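Local structure of protein LIN-41 (Caenorhabditis elegans, 4UMG) at residues A75-I78 and T84-V87; L111-L114 and P119-G122. The protein controls the onset of developmental plasticity as a TRIM-NHL protein, of which this filamin domain is an immunoglobulin-like beta-sandwich part. One frame throughout, in Å; residues are numbered along the deposited sequence.

Contact 1 (A75-I78 and T84-V87); sequences AFVI and TVEV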
ATOM      1  N   ALA A  75      -2.968  -3.681  -5.089  1.00 26.47           N
ATOM      2  CA  ALA A  75      -2.893  -2.399  -4.394  1.00 24.54           C
ATOM      3  C   ALA A  75      -3.343  -1.314  -5.357  1.00 27.31           C
ATOM      4  O   ALA A  75      -2.938  -1.323  -6.526  1.00 26.99           O
ATOM      5  CB  ALA A  75      -1.471  -2.129  -3.929  1.00 25.75           C
ATOM      6  N   PHE A  76      -4.226  -0.433  -4.904  1.00 22.31           N
ATOM      7  CA  PHE A  76      -4.580   0.689  -5.750  1.00 21.97           C
ATOM      8  C   PHE A  76      -4.570   1.987  -4.979  1.00 24.56           C
ATOM      9  O   PHE A  76      -4.769   2.011  -3.768  1.00 22.60           O
ATOM     10  CB  PHE A  76      -5.856   0.518  -6.544  1.00 26.92           C
ATOM     11  CG  PHE A  76      -7.024   0.282  -5.670  1.00 29.80           C
ATOM     12  CD1 PHE A  76      -7.717   1.352  -5.108  1.00 35.83           C
ATOM     13  CD2 PHE A  76      -7.517  -1.002  -5.489  1.00 32.32           C
ATOM     14  CE1 PHE A  76      -8.833   1.125  -4.310  1.00 37.79           C
ATOM     15  CE2 PHE A  76      -8.664  -1.220  -4.746  1.00 36.28           C
ATOM     16  CZ  PHE A  76      -9.306  -0.160  -4.153  1.00 35.51           C
ATOM     17  N   VAL A  77      -4.364   3.074  -5.706  1.00 21.70           N
ATOM     18  CA  VAL A  77      -4.310   4.419  -5.188  1.00 21.68           C
ATOM     19  C   VAL A  77      -5.182   5.249  -6.102  1.00 24.82           C
ATOM     20  O   VAL A  77      -5.103   5.100  -7.336  1.00 22.81           O
ATOM     21  CB  VAL A  77      -2.874   4.964  -5.136  1.00 24.99           C
ATOM     22  CG1 VAL A  77      -2.840   6.478  -4.887  1.00 25.36           C
ATOM     23  CG2 VAL A  77      -2.048   4.232  -4.084  1.00 23.92           C
ATOM     24  N   ILE A  78      -6.098   6.006  -5.493  1.00 24.44           N
ATOM     25  CA  ILE A  78      -7.016   6.896  -6.200  1.00 22.93           C
ATOM     26  C   ILE A  78      -6.657   8.293  -5.809  1.00 24.26           C
ATOM     27  O   ILE A  78      -6.514   8.587  -4.618  1.00 22.40           O
ATOM     28  CB  ILE A  78      -8.479   6.612  -5.840  1.00 25.81           C
ATOM     29  CG1 ILE A  78      -8.758   5.100  -5.900  1.00 28.25           C
ATOM     30  CG2 ILE A  78      -9.400   7.411  -6.746  1.00 26.22           C
ATOM     31  CD1 ILE A  78      -8.324   4.371  -7.337  1.00 32.91           C
ATOM     32  N   THR A  84      -7.371   6.806 -11.110  1.00 24.68           N
ATOM     33  CA  THR A  84      -6.459   5.749 -10.621  1.00 23.97           C
ATOM     34  C   THR A  84      -5.049   6.220 -10.889  1.00 27.29           C
ATOM     35  O   THR A  84      -4.786   6.915 -11.877  1.00 27.25           O
ATOM     36  CB  THR A  84      -6.704   4.399 -11.314  1.00 33.22           C
ATOM     37  OG1 THR A  84      -6.529   4.540 -12.710  1.00 34.93           O
ATOM     38  CG2 THR A  84      -8.089   3.831 -11.039  1.00 34.59           C
ATOM     39  N   VAL A  85      -4.151   5.854  -9.988  1.00 23.38           N
ATOM     40  CA  VAL A  85      -2.735   6.225 -10.035  1.00 22.82           C
ATOM     41  C   VAL A  85      -2.033   4.907 -10.170  1.00 26.83           C
ATOM     42  O   VAL A  85      -2.365   3.957  -9.460  1.00 26.62           O
ATOM     43  CB  VAL A  85      -2.384   7.000  -8.714  1.00 26.21           C
ATOM     44  CG1 VAL A  85      -0.908   7.308  -8.587  1.00 27.59           C
ATOM     45  CG2 VAL A  85      -3.218   8.291  -8.608  1.00 26.06           C
ATOM     46  N   GLU A  86      -1.024   4.832 -11.054  1.00 24.05           N
ATOM     47  CA  GLU A  86      -0.326   3.564 -11.248  1.00 25.75           C
ATOM     48  C   GLU A  86       0.511   3.208 -10.011  1.00 28.62           C
ATOM     49  O   GLU A  86       1.323   4.015  -9.561  1.00 27.28           O
ATOM     50  CB  GLU A  86       0.564   3.643 -12.502  1.00 27.79           C
ATOM     51  CG  GLU A  86       1.293   2.348 -12.849  1.00 37.92           C
ATOM     52  CD  GLU A  86       0.478   1.186 -13.399  1.00 56.15           C
ATOM     53  OE1 GLU A  86      -0.634   1.411 -13.928  1.00 60.79           O
ATOM     54  OE2 GLU A  86       0.994   0.048 -13.350  1.00 53.90           O
ATOM     55  N   VAL A  87       0.285   2.016  -9.461  1.00 24.64           N
ATOM     56  CA  VAL A  87       1.067   1.552  -8.289  1.00 23.20           C
ATOM     57  C   VAL A  87       2.018   0.451  -8.737  1.00 28.73           C
ATOM     58  O   VAL A  87       1.579  -0.536  -9.303  1.00 27.44           O
ATOM     59  CB  VAL A  87       0.137   1.052  -7.141  1.00 27.59           C
ATOM     60  CG1 VAL A  87       0.950   0.556  -5.942  1.00 28.22           C
ATOM     61  CG2 VAL A  87      -0.825   2.160  -6.712  1.00 28.00           C
TER
HETATM   62  O   HOH W   1      -4.056   2.146  -8.558  1.00 23.84           O

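Contact 2 (L111-L114 and P119-G122); sequences LNIL and PISG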
ATOM      1  N   LEU A 111      -6.051   4.840  -0.487  1.00 24.82           N
ATOM      2  CA  LEU A 111      -5.210   3.669  -0.669  1.00 24.37           C
ATOM      3  C   LEU A 111      -5.977   2.458  -0.229  1.00 25.97           C
ATOM      4  O   LEU A 111      -6.611   2.485   0.837  1.00 25.67           O
ATOM      5  CB  LEU A 111      -3.977   3.794   0.239  1.00 25.34           C
ATOM      6  CG  LEU A 111      -3.060   2.561   0.364  1.00 27.82           C
ATOM      7  CD1 LEU A 111      -2.369   2.211  -0.970  1.00 27.68           C
ATOM      8  CD2 LEU A 111      -2.037   2.756   1.464  1.00 30.07           C
ATOM      9  N   ASN A 112      -5.918   1.401  -1.019  1.00 23.26           N
ATOM     10  CA  ASN A 112      -6.477   0.106  -0.585  1.00 22.10           C
ATOM     11  C   ASN A 112      -5.516  -1.008  -0.999  1.00 26.31           C
ATOM     12  O   ASN A 112      -4.982  -0.964  -2.094  1.00 25.65           O
ATOM     13  CB  ASN A 112      -7.931  -0.139  -1.076  1.00 21.65           C
ATOM     14  CG  ASN A 112      -8.695  -1.128  -0.191  1.00 32.03           C
ATOM     15  OD1 ASN A 112      -8.130  -1.695   0.735  1.00 26.73           O
ATOM     16  ND2 ASN A 112     -10.007  -1.342  -0.424  1.00 28.69           N
ATOM     17  N   ILE A 113      -5.246  -1.985  -0.101  1.00 24.00           N
ATOM     18  CA  ILE A 113      -4.366  -3.102  -0.431  1.00 23.07           C
ATOM     19  C   ILE A 113      -5.148  -4.351  -0.049  1.00 28.65           C
ATOM     20  O   ILE A 113      -5.629  -4.439   1.075  1.00 25.93           O
ATOM     21  CB  ILE A 113      -3.026  -3.025   0.325  1.00 27.28           C
ATOM     22  CG1 ILE A 113      -2.322  -1.660   0.092  1.00 28.54           C
ATOM     23  CG2 ILE A 113      -2.105  -4.209  -0.072  1.00 28.42           C
ATOM     24  CD1 ILE A 113      -1.408  -1.242   1.309  1.00 31.91           C
ATOM     25  N   LEU A 114      -5.345  -5.256  -1.029  1.00 28.28           N
ATOM     26  CA  LEU A 114      -6.132  -6.468  -0.903  1.00 28.56           C
ATOM     27  C   LEU A 114      -5.262  -7.691  -0.999  1.00 32.00           C
ATOM     28  O   LEU A 114      -4.466  -7.814  -1.927  1.00 32.38           O
ATOM     29  CB  LEU A 114      -7.196  -6.561  -2.015  1.00 29.02           C
ATOM     30  CG  LEU A 114      -8.099  -5.364  -2.335  1.00 35.10           C
ATOM     31  CD1 LEU A 114      -9.132  -5.769  -3.386  1.00 37.13           C
ATOM     32  CD2 LEU A 114      -8.831  -4.848  -1.132  1.00 38.31           C
ATOM     33  N   PRO A 119      -9.349  -6.588   2.041  1.00 24.78           N
ATOM     34  CA  PRO A 119      -8.476  -5.483   2.506  1.00 24.84           C
ATOM     35  C   PRO A 119      -7.591  -5.896   3.669  1.00 30.04           C
ATOM     36  O   PRO A 119      -8.066  -6.608   4.582  1.00 29.05           O
ATOM     37  CB  PRO A 119      -9.462  -4.403   2.954  1.00 26.73           C
ATOM     38  CG  PRO A 119     -10.717  -4.673   2.119  1.00 31.29           C
ATOM     39  CD  PRO A 119     -10.774  -6.189   2.040  1.00 28.04           C
ATOM     40  N   ILE A 120      -6.311  -5.464   3.645  1.00 25.64           N
ATOM     41  CA  ILE A 120      -5.412  -5.801   4.745  1.00 27.21           C
ATOM     42  C   ILE A 120      -5.755  -4.979   5.964  1.00 31.09           C
ATOM     43  O   ILE A 120      -6.573  -4.063   5.864  1.00 28.38           O
ATOM     44  CB  ILE A 120      -3.934  -5.667   4.353  1.00 29.32           C
ATOM     45  CG1 ILE A 120      -3.543  -4.180   3.999  1.00 29.92           C
ATOM     46  CG2 ILE A 120      -3.614  -6.665   3.228  1.00 30.53           C
ATOM     47  CD1 ILE A 120      -2.034  -3.906   3.936  1.00 29.68           C
ATOM     48  N   SER A 121      -5.084  -5.254   7.112  1.00 31.34           N
ATOM     49  CA  SER A 121      -5.374  -4.474   8.318  1.00 31.76           C
ATOM     50  C   SER A 121      -5.097  -2.999   8.048  1.00 34.29           C
ATOM     51  O   SER A 121      -4.070  -2.647   7.466  1.00 33.79           O
ATOM     52  CB  SER A 121      -4.535  -4.968   9.495  1.00 39.69           C
ATOM     53  OG  SER A 121      -3.168  -4.707   9.256  1.00 54.95           O
ATOM     54  N   GLY A 122      -6.041  -2.160   8.406  1.00 31.61           N
ATOM     55  CA  GLY A 122      -5.882  -0.727   8.239  1.00 31.68           C
ATOM     56  C   GLY A 122      -6.323  -0.164   6.909  1.00 34.90           C
ATOM     57  O   GLY A 122      -6.232   1.048   6.734  1.00 34.80           O
TER

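Contact 1 (A75-I78 and T84-V87)
Val77 meets both Val85 and Val87 across the antiparallel beta hairpin of strands 73-78 and 84-91, two neighbouring strands of the immunoglobulin-like filamin repeat. Its side chain can be followed outward. CB already lies 3.8 Å from CG2 of Val87. From there the two methyls part: CG1, anti to the backbone N of Val77 (chi1 167°), turns to Val85, whose CB it meets at 3.9 Å, while CG2 turns to Val87 and reaches that residue's CG2 at 3.6 Å. A beta-branched residue suits this place, since one short side chain serves two partners. The side chains of Val77 and Val87 cross at about a right angle, those of Val77 and Val85 more slantwise. Tyr101 of strand 96-101 touches both Val77 and Val85, and Leu99 touches Ala75 and Val87. Ala75 is small, and its CB merely approaches CG1 of Val87.

On the other face of the sheet from Val77, Ile78 and Thr84 form a non-hydrogen-bonded pair. CG1 of Ile78 stands beside its own backbone N, and a second bend at chi2 brings CD1 back over the methyl of Thr84, with CD1 to CG2 at 3.7 Å; threonine offers a methyl to the isoleucine while its hydroxyl suits an exposed position.

The backbones separate beyond Val85. N of Val85 gives its hydrogen to O of Val77 over 2.9 Å, bent to 150° at the hydrogen and tilted 27° from the carbonyl plane. In place of a return bond, a water bridges the widening gap: it accepts from N of Val77 at 3.0 Å and donates to O of Val85 at 2.6 Å.

Contact 2 (L111-L114 and P119-G122)
Leu114 and Pro119 face each other as an antiparallel non-hydrogen-bonded pair, CA of Leu114 and CA of Pro119 4.3 Å apart, and the backbone bond beside them runs from N of Ile120 to O of Ile113 (2.8 Å, 158° at the hydrogen). The donor approaches nearly straight on to that carbonyl, at a C=O...N angle of 161°. A second, weaker donor joins it: the CA-H of Pro119 points at O of Ile113, with CA to O at 3.4 Å. Proline has no amide hydrogen to give, so it fits a non-hydrogen-bonded site. Past Ile120 the chain leaves regular strand geometry.

This is the hairpin that joins strands 107-115 and 118-130, the last two of the filamin beta sandwich. On one face, the pyrrolidine ring of Pro119 lies against Leu114, whose CD2 is 3.8 Å from CG of the ring, and OD1 of Asn112 sits 3.7 Å from the ring's CB. On the other face, Ile113 and Ile120 turn into the interior, where Val30 touches both. CG1 of Ile120 stands between its own backbone N and carbonyl carbon (chi1 64°), which carries the extended tip across to Ile113; there CD1 touches CD1 at 3.8 Å, while CG1 lies over O of Ile113. Cut back to an alanine, the Ile120 side chain would probably leave a gap beside Ile113 and Val30, with CD1 of Ile113 deprived of its nearest mate across the hairpin. Ser121 heads the other way, its OG hydrogen-bonded to O of Ser10.

Following the chain from its N terminus, strands 11-12, 19-21 and 26-31 come first; Ser10, just before the first of them, and Ser11 within it lie beside the later Ser121. Contact 1 then closes the short turn between 75-78 and 84-87. The chain next runs through strand 96-101, which pairs with 84-91, and reaches strand 107-115, where contact 2 closes a second hairpin with 119-122. The two loops follow one another, neither nested nor crossed, and their centres are about 12 Å apart. They meet because strand 107-115 lies beside strand 73-78: N of Phe76 probably bonds to O of Asn112 (3.0 Å), and Leu111 packs its CD1 on CG2 of Val77 (3.7 Å).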